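Local coordinates for protein carboxypeptidase 1 (PDB 5GIV) that is a metal-dependent carboxypeptidase of the M32 family and probably releases amino acids one by one, with broad specificity, from the C-terminus of peptides, at residues Gly25-Leu30 with Gly55-Arg60; Arg60-Gly65 with Lys96-Pro101; Gln83-Gln88 with Arg469-Glu474; Ala102-Glu107 with Ser142-Ser147; Glu366-Met371 with Val408-Gly413. All coordinates share one frame; numbering follows the deposited sequence.

Overall arrangement
Four of the five contacts lie in the N-terminal helices of this mostly helical M32 peptidase or tie them to other parts; interaction 5 is built from later helix and loop segments. Interactions 1, 2 and 3 are surface contacts, whereas interactions 4 and 5 are buried. Helix 43-62 serves both interaction 1 and interaction 2, which share Arg60, and helix 81-99 serves interactions 2 and 3. Chemistry differs from place to place: a salt bridge in interaction 1, methyl packing in interaction 2, an arginine reaching backbone carbonyls in interaction 3, a phenylalanine against a helix in interaction 4, and a tryptophan-glutamate bond in interaction 5. His58 of interaction 1 touches both interactions 2 and 4.

Interaction 1 (Gly25-Leu30 with Gly55-Arg60); sequences GIEALL and GLRHAR
Arg57 NE gives its hydrogen to Glu27 OE2 at 2.7 Å, nearly straight at 168°, and this is one half of a bidentate salt bridge between helix 8-36 and helix 43-62, two successive helices of the M32 fold. The other half runs from Arg57 NH2 to Glu27 OE1 at 2.9 Å. The arginine therefore meets the carboxylate side-on, with NE and one terminal nitrogen each taking a separate oxygen, and both oxygens use their syn lone pairs. The two flat groups are close to coplanar, 20° apart, which suits the double grip.

Glu27 reaches across with an extended chain, while Arg57 is bent at chi2 (-97°) and again at chi3, which turns the NE side of its guanidinium toward the acid. Two bonds fix the rotation of the carboxylate. Elsewhere along the same pair of helices, Ile26 and Leu30 pack on Leu53, Leu56 packs on Phe23, and Arg60 adds a salt bridge to Glu19. Leu29 and Leu30 also pack against Leu30 and Leu29 of the second subunit, so helix 8-36 takes part in the dimer contact. The aliphatic part of Arg57 also crowds one acid oxygen, CG lying 3.3 Å from Glu27 OE2.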
# COMPACT_ATOMS: atom_id res chain seq x y z
N GLY A 25 0.07 -8.34 9.58
CA GLY A 25 0.20 -7.00 9.03
C GLY A 25 0.37 -7.02 7.52
O GLY A 25 -0.22 -6.20 6.82
N ILE A 26 1.16 -7.97 7.00
CA ILE A 26 1.38 -8.05 5.56
C ILE A 26 0.11 -8.47 4.84
O ILE A 26 -0.25 -7.88 3.81
CB ILE A 26 2.55 -9.00 5.24
CG1 ILE A 26 3.84 -8.48 5.87
CG2 ILE A 26 2.70 -9.15 3.75
CD1 ILE A 26 5.00 -9.42 5.70
N GLU A 27 -0.60 -9.47 5.36
CA GLU A 27 -1.88 -9.83 4.78
C GLU A 27 -2.81 -8.63 4.76
O GLU A 27 -3.54 -8.40 3.79
CB GLU A 27 -2.51 -10.99 5.56
CG GLU A 27 -1.78 -12.31 5.41
CD GLU A 27 -2.53 -13.48 6.05
OE1 GLU A 27 -3.46 -14.02 5.41
OE2 GLU A 27 -2.18 -13.85 7.19
N ALA A 28 -2.79 -7.83 5.83
CA ALA A 28 -3.64 -6.64 5.90
C ALA A 28 -3.22 -5.62 4.86
O ALA A 28 -4.08 -4.95 4.25
CB ALA A 28 -3.58 -6.05 7.31
N LEU A 29 -1.91 -5.47 4.63
CA LEU A 29 -1.44 -4.54 3.61
C LEU A 29 -1.92 -4.96 2.23
O LEU A 29 -2.32 -4.12 1.42
CB LEU A 29 0.08 -4.45 3.63
CG LEU A 29 0.70 -3.62 2.50
CD1 LEU A 29 0.18 -2.19 2.53
CD2 LEU A 29 2.23 -3.64 2.60
N LEU A 30 -1.87 -6.26 1.94
CA LEU A 30 -2.36 -6.73 0.65
C LEU A 30 -3.83 -6.42 0.47
O LEU A 30 -4.27 -6.05 -0.62
CB LEU A 30 -2.11 -8.23 0.52
CG LEU A 30 -0.67 -8.64 0.24
CD1 LEU A 30 -0.51 -10.14 0.55
CD2 LEU A 30 -0.28 -8.33 -1.20
N GLY A 55 -1.70 -19.17 3.06
CA GLY A 55 -1.16 -20.50 3.28
C GLY A 55 0.04 -20.51 4.20
O GLY A 55 0.14 -21.35 5.10
N LEU A 56 0.98 -19.58 4.00
CA LEU A 56 2.16 -19.53 4.86
C LEU A 56 1.77 -19.22 6.30
O LEU A 56 2.24 -19.87 7.24
CB LEU A 56 3.16 -18.50 4.34
CG LEU A 56 3.85 -18.87 3.02
CD1 LEU A 56 4.63 -17.69 2.47
CD2 LEU A 56 4.76 -20.07 3.22
N ARG A 57 0.92 -18.21 6.50
CA ARG A 57 0.52 -17.84 7.85
C ARG A 57 -0.22 -18.98 8.54
O ARG A 57 0.01 -19.27 9.71
CB ARG A 57 -0.34 -16.58 7.81
CG ARG A 57 -0.99 -16.23 9.11
CD ARG A 57 -2.42 -16.75 9.15
NE ARG A 57 -3.24 -16.18 8.08
CZ ARG A 57 -4.31 -16.77 7.55
NH1 ARG A 57 -4.69 -17.96 7.98
NH2 ARG A 57 -4.99 -16.17 6.58
N HIS A 58 -1.10 -19.67 7.80
CA HIS A 58 -1.83 -20.78 8.40
C HIS A 58 -0.87 -21.87 8.87
O HIS A 58 -1.04 -22.43 9.96
CB HIS A 58 -2.82 -21.36 7.39
CG HIS A 58 -3.61 -22.52 7.91
ND1 HIS A 58 -4.72 -22.38 8.70
CD2 HIS A 58 -3.42 -23.85 7.76
CE1 HIS A 58 -5.20 -23.57 9.00
NE2 HIS A 58 -4.43 -24.48 8.45
N ALA A 59 0.15 -22.16 8.07
CA ALA A 59 1.15 -23.14 8.48
C ALA A 59 1.85 -22.70 9.77
O ALA A 59 1.98 -23.48 10.72
CB ALA A 59 2.17 -23.34 7.36
N ARG A 60 2.30 -21.45 9.82
CA ARG A 60 2.92 -20.95 11.05
C ARG A 60 1.97 -21.12 12.23
O ARG A 60 2.38 -21.59 13.30
CB ARG A 60 3.32 -19.49 10.89
CG ARG A 60 3.92 -19.15 9.54
CD ARG A 60 5.36 -19.59 9.41
NE ARG A 60 5.68 -19.94 8.02
CZ ARG A 60 6.87 -19.77 7.45
NH1 ARG A 60 7.05 -20.13 6.19
NH2 ARG A 60 7.87 -19.22 8.13

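Interaction 2 (Arg60-Gly65 with Lys96-Pro101); sequences RATDAG and KATRIP
Thr62 and Thr98 share one side-chain rotation, chi1 60° in each, which sets CG2 opposite the carbonyl carbon and lets the two methyl groups meet. Thr62 CG2 lies 3.6 Å from Thr98 CG2, the two side chains lying alongside each other and pointing opposite ways. The same Thr62 methyl also rests on the backbone of the facing helix, 3.6 Å from Ala97 O, and reaches the Ala97 methyl, with CG2 to CB 4.0 Å. Apart from that carbonyl oxygen, the groups that meet are small and made of carbon, and the backbones can come close: the CA atoms of Thr62 and Thr98 are 5.8 Å apart.

The hydroxyls are turned back to their own helices, Thr62 OG1 to His58 O and Thr98 OG1 to Phe94 O. Asp63 caps the next helix by accepting from Tyr66 N. In the fold, this near-surface contact joins the end of helix 43-62, where the chain turns into helix 64-75, to the last turn of helix 81-99, just before helix 102-122 begins.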
# COMPACT_ATOMS: atom_id res chain seq x y z
N ARG A 60 2.30 -21.45 9.82
CA ARG A 60 2.92 -20.95 11.05
C ARG A 60 1.97 -21.12 12.23
O ARG A 60 2.38 -21.59 13.30
CB ARG A 60 3.32 -19.49 10.89
CG ARG A 60 3.92 -19.15 9.54
CD ARG A 60 5.36 -19.59 9.41
NE ARG A 60 5.68 -19.94 8.02
CZ ARG A 60 6.87 -19.77 7.45
NH1 ARG A 60 7.05 -20.13 6.19
NH2 ARG A 60 7.87 -19.22 8.13
N ALA A 61 0.70 -20.75 12.05
CA ALA A 61 -0.25 -20.79 13.16
C ALA A 61 -0.52 -22.20 13.64
O ALA A 61 -0.94 -22.38 14.79
CB ALA A 61 -1.55 -20.10 12.76
N THR A 62 -0.28 -23.21 12.81
CA THR A 62 -0.53 -24.60 13.19
C THR A 62 0.75 -25.42 13.30
O THR A 62 0.67 -26.65 13.40
CB THR A 62 -1.47 -25.26 12.18
OG1 THR A 62 -0.87 -25.23 10.89
CG2 THR A 62 -2.81 -24.54 12.14
N ASP A 63 1.92 -24.78 13.31
CA ASP A 63 3.16 -25.52 13.34
C ASP A 63 3.23 -26.38 14.60
O ASP A 63 3.00 -25.89 15.71
CB ASP A 63 4.35 -24.56 13.30
CG ASP A 63 5.67 -25.28 13.36
OD1 ASP A 63 6.15 -25.74 12.30
OD2 ASP A 63 6.23 -25.41 14.48
N ALA A 64 3.53 -27.66 14.42
CA ALA A 64 3.56 -28.58 15.56
C ALA A 64 4.64 -28.18 16.56
O ALA A 64 4.42 -28.22 17.78
CB ALA A 64 3.77 -30.01 15.08
N GLY A 65 5.82 -27.78 16.07
CA GLY A 65 6.85 -27.31 16.98
C GLY A 65 6.35 -26.16 17.84
O GLY A 65 6.45 -26.20 19.07
N LYS A 96 -8.28 -23.86 17.88
CA LYS A 96 -9.25 -23.69 16.80
C LYS A 96 -8.58 -23.73 15.43
O LYS A 96 -9.16 -24.25 14.47
CB LYS A 96 -10.06 -22.40 16.98
CG LYS A 96 -9.26 -21.15 17.22
CD LYS A 96 -10.19 -20.02 17.66
CE LYS A 96 -10.88 -20.33 18.99
NZ LYS A 96 -11.86 -19.25 19.34
N ALA A 97 -7.36 -23.20 15.32
CA ALA A 97 -6.71 -23.16 14.01
C ALA A 97 -6.38 -24.56 13.51
O ALA A 97 -6.41 -24.81 12.30
CB ALA A 97 -5.44 -22.31 14.07
N THR A 98 -6.08 -25.49 14.43
CA THR A 98 -5.77 -26.86 14.04
C THR A 98 -7.00 -27.75 14.04
O THR A 98 -6.98 -28.83 13.45
CB THR A 98 -4.72 -27.49 14.97
OG1 THR A 98 -5.20 -27.49 16.33
CG2 THR A 98 -3.41 -26.72 14.89
N ARG A 99 -8.09 -27.31 14.68
CA ARG A 99 -9.30 -28.12 14.72
C ARG A 99 -9.86 -28.33 13.32
O ARG A 99 -10.39 -29.40 13.01
CB ARG A 99 -10.35 -27.45 15.61
CG ARG A 99 -11.59 -28.30 15.84
CD ARG A 99 -11.34 -29.32 16.95
NE ARG A 99 -11.18 -28.66 18.24
CZ ARG A 99 -12.19 -28.35 19.06
NH1 ARG A 99 -13.44 -28.65 18.73
NH2 ARG A 99 -11.95 -27.74 20.21
N ILE A 100 -9.78 -27.31 12.47
CA ILE A 100 -10.38 -27.34 11.14
C ILE A 100 -9.30 -27.81 10.16
O ILE A 100 -8.24 -27.17 10.08
CB ILE A 100 -10.95 -25.98 10.74
CG1 ILE A 100 -11.91 -25.48 11.82
CG2 ILE A 100 -11.63 -26.06 9.37
CD1 ILE A 100 -12.45 -24.10 11.56
N PRO A 101 -9.53 -28.88 9.42
CA PRO A 101 -8.52 -29.37 8.47
C PRO A 101 -8.13 -28.31 7.45
O PRO A 101 -8.98 -27.55 6.97
CB PRO A 101 -9.22 -30.56 7.79
CG PRO A 101 -10.28 -30.98 8.74
CD PRO A 101 -10.74 -29.73 9.43

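Interaction 3 (Gln83-Gln88 with Arg469-Glu474); sequences QARMVQ and RWTPGE
The polar part of this contact rests on Arg85, which reaches from helix 81-99 to the backbone ahead of helix 472-480. Its NE donates to Arg469 O at 2.9 Å, but the bond is weak, with an N-H...O angle of 122°. NH2 has another carbonyl to bind, Arg468 O, so the guanidinium spans two successive peptide oxygens. On its own helix, NH1 donates to Gln88 OE1 at 2.8 Å; that oxygen lies in the guanidinium plane and helps to fix its rotation, although the donor stands well above the amide's carbonyl plane.

The segment it meets carries a capping box. Thr471 is the N-cap of helix 472-480: its OG1 accepts from Glu474 N at 3.2 Å, and in return Thr471 N donates to Glu474 OE1 at 2.9 Å, meeting the carboxylate from above its plane.

Among the van der Waals and stacking contacts, Arg85 CG lies 3.8 Å from Arg469 NH1, and the two guanidinium planes are 48° apart. Arg469 places its guanidinium over one face of the Trp470 ring, NH1 standing 3.5 Å above that plane and offset toward the rim. Arg478 makes a cation-pi contact with Trp470, and His466 meets it edge-to-face. The Thr471 methyl touches the far end of Arg85, CG2 to NH2 at 3.7 Å.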
# COMPACT_ATOMS: atom_id res chain seq x y z
N GLN A 83 1.66 -13.25 31.16
CA GLN A 83 2.32 -14.24 30.31
C GLN A 83 1.51 -15.52 30.26
O GLN A 83 1.35 -16.12 29.19
CB GLN A 83 3.73 -14.52 30.83
CG GLN A 83 4.71 -13.36 30.72
CD GLN A 83 5.99 -13.61 31.49
OE1 GLN A 83 5.99 -14.29 32.52
NE2 GLN A 83 7.10 -13.04 31.01
N ALA A 84 0.95 -15.93 31.40
CA ALA A 84 0.09 -17.11 31.41
C ALA A 84 -1.13 -16.89 30.52
O ALA A 84 -1.57 -17.82 29.83
CB ALA A 84 -0.33 -17.44 32.84
N ARG A 85 -1.72 -15.69 30.57
CA ARG A 85 -2.87 -15.39 29.73
C ARG A 85 -2.49 -15.38 28.24
O ARG A 85 -3.26 -15.87 27.40
CB ARG A 85 -3.49 -14.06 30.16
CG ARG A 85 -4.65 -13.57 29.29
CD ARG A 85 -5.85 -14.50 29.27
NE ARG A 85 -6.91 -13.90 28.47
CZ ARG A 85 -7.99 -14.53 28.01
NH1 ARG A 85 -8.18 -15.81 28.28
NH2 ARG A 85 -8.88 -13.87 27.28
N MET A 86 -1.31 -14.84 27.90
CA MET A 86 -0.85 -14.92 26.52
C MET A 86 -0.79 -16.36 26.06
O MET A 86 -1.23 -16.70 24.95
CB MET A 86 0.53 -14.28 26.37
CG MET A 86 0.56 -12.77 26.45
SD MET A 86 2.23 -12.13 26.21
CE MET A 86 2.56 -12.81 24.60
N VAL A 87 -0.23 -17.24 26.90
CA VAL A 87 -0.13 -18.65 26.55
C VAL A 87 -1.52 -19.26 26.42
O VAL A 87 -1.79 -20.01 25.48
CB VAL A 87 0.72 -19.39 27.60
CG1 VAL A 87 0.66 -20.89 27.38
CG2 VAL A 87 2.16 -18.90 27.52
N GLN A 88 -2.42 -18.92 27.34
CA GLN A 88 -3.78 -19.45 27.26
C GLN A 88 -4.44 -19.00 25.96
O GLN A 88 -5.07 -19.81 25.26
CB GLN A 88 -4.59 -19.00 28.47
CG GLN A 88 -6.00 -19.55 28.49
CD GLN A 88 -6.83 -19.00 29.63
OE1 GLN A 88 -6.92 -17.78 29.83
NE2 GLN A 88 -7.43 -19.89 30.41
N ARG A 469 -6.34 -9.35 26.93
CA ARG A 469 -5.93 -9.81 28.26
C ARG A 469 -7.11 -10.36 29.06
O ARG A 469 -6.97 -11.36 29.78
CB ARG A 469 -5.25 -8.67 29.02
CG ARG A 469 -5.21 -8.82 30.54
CD ARG A 469 -4.15 -9.80 30.94
NE ARG A 469 -4.04 -10.02 32.39
CZ ARG A 469 -4.74 -10.91 33.08
NH1 ARG A 469 -5.66 -11.65 32.47
NH2 ARG A 469 -4.54 -11.05 34.38
N TRP A 470 -8.27 -9.72 28.98
CA TRP A 470 -9.48 -10.19 29.63
C TRP A 470 -10.46 -10.72 28.61
O TRP A 470 -10.48 -10.27 27.46
CB TRP A 470 -10.14 -9.08 30.46
CG TRP A 470 -9.20 -8.43 31.45
CD1 TRP A 470 -8.66 -7.18 31.38
CD2 TRP A 470 -8.71 -9.01 32.67
NE1 TRP A 470 -7.86 -6.95 32.47
CE2 TRP A 470 -7.88 -8.05 33.28
CE3 TRP A 470 -8.91 -10.25 33.30
CZ2 TRP A 470 -7.24 -8.29 34.50
CZ3 TRP A 470 -8.26 -10.49 34.50
CH2 TRP A 470 -7.44 -9.51 35.09
N THR A 471 -11.29 -11.69 29.01
CA THR A 471 -12.39 -12.11 28.16
C THR A 471 -13.38 -10.97 28.03
O THR A 471 -13.43 -10.06 28.86
CB THR A 471 -13.11 -13.34 28.73
OG1 THR A 471 -13.84 -12.98 29.92
CG2 THR A 471 -12.12 -14.43 29.07
N PRO A 472 -14.21 -10.99 26.98
CA PRO A 472 -15.21 -9.92 26.83
C PRO A 472 -16.02 -9.69 28.09
O PRO A 472 -16.16 -8.54 28.55
CB PRO A 472 -16.06 -10.40 25.65
CG PRO A 472 -15.11 -11.25 24.84
CD PRO A 472 -14.23 -11.94 25.85
N GLY A 473 -16.54 -10.76 28.70
CA GLY A 473 -17.33 -10.59 29.91
C GLY A 473 -16.53 -9.98 31.05
O GLY A 473 -17.03 -9.13 31.78
N GLU A 474 -15.28 -10.42 31.21
CA GLU A 474 -14.44 -9.85 32.26
C GLU A 474 -14.14 -8.38 32.01
O GLU A 474 -14.17 -7.57 32.94
CB GLU A 474 -13.14 -10.64 32.36
CG GLU A 474 -13.30 -12.05 32.86
CD GLU A 474 -12.07 -12.89 32.61
OE1 GLU A 474 -11.18 -12.45 31.85
OE2 GLU A 474 -11.99 -13.99 33.19

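Interaction 4 (Ala102-Glu107 with Ser142-Ser147); sequences AEFVRE and SLQAAS
Helix-helix packing in the N-terminal helical region of this M32 peptidase brings the first turns of helix 102-122 against the last turns of helix 128-147, and Phe104 is the residue inserted between them. Its CG stands opposite the backbone N (chi1 -176°), which sends the ring straight out from its helix toward Gln144 and Ala145.

The CD1-CE1 side of the ring meets the Gln144 chain obliquely. Phe104 CE1 is 3.3 Å from Gln144 CD, and the same ring carbon is 3.5 Å from CG, while Phe104 CD1 lies 3.5 Å from the amide nitrogen, Gln144 NE2. Gln144 is extended and runs past the ring in the opposite direction, its amide plane turned 44° from the ring plane, so the two flat groups are not stacked. On the other side of CZ, CE2 rests on the Ala145 methyl, 3.6 Å from CB. The small alanine lets the ring approach the helix itself.

Phe104 also meets Tyr148 edge-to-face and touches Leu141. Ala145 in turn touches Tyr159 of helix 155-163, so a third helix stands behind the contact. At the end of the ring, Phe104 CZ comes up to the backbone of helix 128-147, 3.6 Å from Ala145 N.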
# COMPACT_ATOMS: atom_id res chain seq x y z
N ALA A 102 -6.84 -28.26 7.12
CA ALA A 102 -6.34 -27.29 6.15
C ALA A 102 -7.05 -27.44 4.80
O ALA A 102 -7.31 -26.44 4.12
CB ALA A 102 -4.83 -27.44 5.97
N GLU A 103 -7.37 -28.67 4.41
CA GLU A 103 -8.13 -28.86 3.18
C GLU A 103 -9.43 -28.06 3.21
O GLU A 103 -9.76 -27.34 2.26
CB GLU A 103 -8.44 -30.35 2.98
CG GLU A 103 -7.81 -30.94 1.74
CD GLU A 103 -7.96 -30.03 0.53
OE1 GLU A 103 -7.02 -29.24 0.25
OE2 GLU A 103 -9.02 -30.09 -0.14
N PHE A 104 -10.17 -28.18 4.31
CA PHE A 104 -11.45 -27.49 4.44
C PHE A 104 -11.26 -25.98 4.46
O PHE A 104 -12.10 -25.24 3.94
CB PHE A 104 -12.17 -27.96 5.70
CG PHE A 104 -13.53 -27.36 5.86
CD1 PHE A 104 -14.63 -27.97 5.28
CD2 PHE A 104 -13.71 -26.20 6.58
CE1 PHE A 104 -15.89 -27.44 5.42
CE2 PHE A 104 -14.96 -25.66 6.73
CZ PHE A 104 -16.05 -26.28 6.15
N VAL A 105 -10.19 -25.49 5.09
CA VAL A 105 -9.94 -24.06 5.11
C VAL A 105 -9.84 -23.53 3.69
O VAL A 105 -10.43 -22.50 3.34
CB VAL A 105 -8.66 -23.75 5.91
CG1 VAL A 105 -8.34 -22.25 5.86
CG2 VAL A 105 -8.79 -24.25 7.34
N ARG A 106 -9.09 -24.24 2.84
CA ARG A 106 -8.89 -23.80 1.46
C ARG A 106 -10.17 -23.90 0.64
O ARG A 106 -10.47 -23.00 -0.15
CB ARG A 106 -7.76 -24.61 0.81
CG ARG A 106 -6.36 -24.21 1.29
CD ARG A 106 -5.28 -24.93 0.50
NE ARG A 106 -5.34 -26.37 0.74
CZ ARG A 106 -4.64 -27.00 1.68
NH1 ARG A 106 -3.83 -26.31 2.48
NH2 ARG A 106 -4.76 -28.31 1.83
N GLU A 107 -10.92 -24.98 0.80
CA GLU A 107 -12.16 -25.13 0.04
C GLU A 107 -13.14 -24.00 0.37
O GLU A 107 -13.70 -23.37 -0.53
CB GLU A 107 -12.79 -26.50 0.30
CG GLU A 107 -14.04 -26.75 -0.53
CD GLU A 107 -14.88 -27.92 -0.02
OE1 GLU A 107 -14.58 -28.45 1.07
OE2 GLU A 107 -15.83 -28.32 -0.73
N SER A 142 -20.96 -23.81 6.01
CA SER A 142 -21.07 -23.19 7.33
C SER A 142 -21.44 -24.22 8.39
O SER A 142 -20.85 -24.25 9.48
CB SER A 142 -22.09 -22.06 7.32
OG SER A 142 -21.69 -21.01 6.46
N LEU A 143 -22.39 -25.10 8.08
CA LEU A 143 -22.75 -26.15 9.02
C LEU A 143 -21.59 -27.12 9.23
O LEU A 143 -21.33 -27.55 10.37
CB LEU A 143 -23.98 -26.89 8.52
CG LEU A 143 -25.27 -26.08 8.59
CD1 LEU A 143 -26.35 -26.79 7.81
CD2 LEU A 143 -25.69 -25.85 10.05
N GLN A 144 -20.87 -27.45 8.16
CA GLN A 144 -19.73 -28.34 8.28
C GLN A 144 -18.63 -27.73 9.14
O GLN A 144 -18.06 -28.40 10.01
CB GLN A 144 -19.19 -28.68 6.90
CG GLN A 144 -18.06 -29.68 6.94
CD GLN A 144 -17.71 -30.21 5.57
OE1 GLN A 144 -18.49 -30.08 4.62
NE2 GLN A 144 -16.54 -30.84 5.48
N ALA A 145 -18.33 -26.44 8.93
CA ALA A 145 -17.31 -25.80 9.74
C ALA A 145 -17.68 -25.84 11.21
O ALA A 145 -16.84 -26.15 12.07
CB ALA A 145 -17.10 -24.35 9.28
N ALA A 146 -18.94 -25.56 11.53
CA ALA A 146 -19.36 -25.59 12.92
C ALA A 146 -19.28 -27.00 13.50
O ALA A 146 -19.06 -27.16 14.70
CB ALA A 146 -20.78 -25.04 13.05
N SER A 147 -19.45 -28.02 12.66
CA SER A 147 -19.44 -29.39 13.17
C SER A 147 -18.06 -29.81 13.67
O SER A 147 -17.96 -30.77 14.44
CB SER A 147 -19.93 -30.37 12.10
OG SER A 147 -19.00 -30.50 11.05

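Interaction 5 (Glu366-Met371 with Val408-Gly413); sequences ELEREM and VHWYFG
Trp410 NE1 donates to Glu368 OE2 at 2.9 Å with a fairly straight angle of 162°, joining the loop after helix 381-393 to helix 357-372 in the buried part of this helical M32 fold. The oxygen sits near the plane of the indole and uses its anti lone pair, the one turned away from OE1. Glu368 brings its CG along as well, 3.6 Å from Trp410 CZ2. Over one face of the indole lies the Met371 methyl, a CH-pi contact with CE 4.1 Å from the centroid of the six-membered ring and 14° off its normal. Met371 is bent at chi3 (-80°), which turns this methyl back over the ring.

Farther out, Glu368 is held by the loop beyond Trp410: Ser418 OG hydrogen-bonds OE2, and the amides of Gly416 and Gly417 add weak bonds to OE2 and OE1. This cluster of donors would tend to stabilise a buried negative charge. Leu381 and Leu135 pack on Trp410 from two other helices, while Leu367 lies against Ala384 and Trp385. At the outer corner of the indole, CH2 meets the Leu367 CB at 4.1 Å.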
# COMPACT_ATOMS: atom_id res chain seq x y z
N GLU A 366 -32.40 -13.60 12.53
CA GLU A 366 -33.49 -14.57 12.53
C GLU A 366 -33.53 -15.38 11.24
O GLU A 366 -33.88 -16.57 11.27
CB GLU A 366 -34.81 -13.86 12.79
CG GLU A 366 -34.96 -13.40 14.25
CD GLU A 366 -36.25 -12.63 14.53
OE1 GLU A 366 -37.01 -12.34 13.57
OE2 GLU A 366 -36.49 -12.30 15.71
N LEU A 367 -33.13 -14.78 10.11
CA LEU A 367 -33.03 -15.55 8.87
C LEU A 367 -31.88 -16.54 8.95
O LEU A 367 -31.97 -17.65 8.42
CB LEU A 367 -32.84 -14.60 7.68
CG LEU A 367 -34.03 -13.69 7.32
CD1 LEU A 367 -33.59 -12.57 6.39
CD2 LEU A 367 -35.17 -14.50 6.69
N GLU A 368 -30.77 -16.14 9.60
CA GLU A 368 -29.68 -17.08 9.84
C GLU A 368 -30.16 -18.24 10.71
O GLU A 368 -29.84 -19.41 10.44
CB GLU A 368 -28.51 -16.37 10.51
CG GLU A 368 -27.73 -15.42 9.64
CD GLU A 368 -26.58 -14.77 10.42
OE1 GLU A 368 -26.66 -14.72 11.67
OE2 GLU A 368 -25.61 -14.31 9.78
N ARG A 369 -30.91 -17.94 11.77
CA ARG A 369 -31.42 -18.99 12.64
C ARG A 369 -32.26 -19.99 11.86
O ARG A 369 -32.07 -21.20 11.99
CB ARG A 369 -32.23 -18.38 13.79
CG ARG A 369 -32.58 -19.39 14.87
CD ARG A 369 -33.77 -18.96 15.71
NE ARG A 369 -33.49 -17.82 16.59
CZ ARG A 369 -32.68 -17.86 17.64
NH1 ARG A 369 -32.04 -18.98 17.96
NH2 ARG A 369 -32.50 -16.77 18.39
N GLU A 370 -33.19 -19.49 11.04
CA GLU A 370 -34.03 -20.38 10.25
C GLU A 370 -33.22 -21.19 9.25
O GLU A 370 -33.48 -22.39 9.06
CB GLU A 370 -35.12 -19.59 9.52
CG GLU A 370 -36.16 -18.94 10.43
CD GLU A 370 -36.81 -19.94 11.37
OE1 GLU A 370 -36.77 -19.72 12.61
OE2 GLU A 370 -37.36 -20.96 10.88
N MET A 371 -32.22 -20.57 8.62
CA MET A 371 -31.44 -21.31 7.63
C MET A 371 -30.56 -22.36 8.31
O MET A 371 -30.44 -23.48 7.83
CB MET A 371 -30.59 -20.37 6.79
CG MET A 371 -31.36 -19.59 5.73
SD MET A 371 -30.29 -18.60 4.66
CE MET A 371 -29.99 -17.16 5.68
N VAL A 408 -22.84 -7.92 2.04
CA VAL A 408 -21.84 -8.84 1.51
C VAL A 408 -21.62 -10.06 2.41
O VAL A 408 -21.07 -11.07 1.94
CB VAL A 408 -20.48 -8.14 1.30
CG1 VAL A 408 -19.81 -7.86 2.62
CG2 VAL A 408 -19.58 -8.97 0.42
N HIS A 409 -22.05 -10.01 3.67
CA HIS A 409 -21.57 -10.98 4.65
C HIS A 409 -21.79 -12.43 4.19
O HIS A 409 -20.84 -13.22 4.15
CB HIS A 409 -22.24 -10.73 6.01
CG HIS A 409 -21.99 -9.35 6.55
ND1 HIS A 409 -22.31 -8.21 5.85
CD2 HIS A 409 -21.45 -8.94 7.72
CE1 HIS A 409 -21.99 -7.15 6.57
NE2 HIS A 409 -21.45 -7.57 7.70
N TRP A 410 -23.02 -12.79 3.83
CA TRP A 410 -23.31 -14.17 3.47
C TRP A 410 -22.71 -14.58 2.13
O TRP A 410 -22.74 -15.77 1.79
CB TRP A 410 -24.83 -14.40 3.41
CG TRP A 410 -25.53 -14.14 4.71
CD1 TRP A 410 -24.98 -14.15 5.96
CD2 TRP A 410 -26.92 -13.82 4.88
NE1 TRP A 410 -25.94 -13.86 6.90
CE2 TRP A 410 -27.14 -13.66 6.26
CE3 TRP A 410 -27.99 -13.66 4.00
CZ2 TRP A 410 -28.39 -13.34 6.79
CZ3 TRP A 410 -29.24 -13.35 4.53
CH2 TRP A 410 -29.42 -13.20 5.90
N TYR A 411 -22.13 -13.65 1.37
CA TYR A 411 -21.55 -13.99 0.08
C TYR A 411 -20.03 -14.02 0.10
O TYR A 411 -19.43 -14.54 -0.85
CB TYR A 411 -22.02 -12.99 -0.99
CG TYR A 411 -23.52 -12.88 -1.05
CD1 TYR A 411 -24.27 -13.80 -1.78
CD2 TYR A 411 -24.19 -11.89 -0.35
CE1 TYR A 411 -25.64 -13.71 -1.82
CE2 TYR A 411 -25.56 -11.80 -0.39
CZ TYR A 411 -26.27 -12.71 -1.12
OH TYR A 411 -27.64 -12.63 -1.16
N PHE A 412 -19.40 -13.48 1.14
CA PHE A 412 -17.95 -13.49 1.29
C PHE A 412 -17.53 -14.16 2.59
O PHE A 412 -16.41 -13.96 3.06
CB PHE A 412 -17.41 -12.06 1.22
CG PHE A 412 -15.94 -11.99 0.91
CD1 PHE A 412 -15.28 -13.06 0.33
CD2 PHE A 412 -15.22 -10.84 1.20
CE1 PHE A 412 -13.93 -12.99 0.04
CE2 PHE A 412 -13.86 -10.76 0.91
CZ PHE A 412 -13.22 -11.84 0.34
N GLY A 413 -18.42 -14.94 3.20
CA GLY A 413 -18.13 -15.59 4.44
C GLY A 413 -19.25 -16.53 4.84
O GLY A 413 -20.20 -16.77 4.09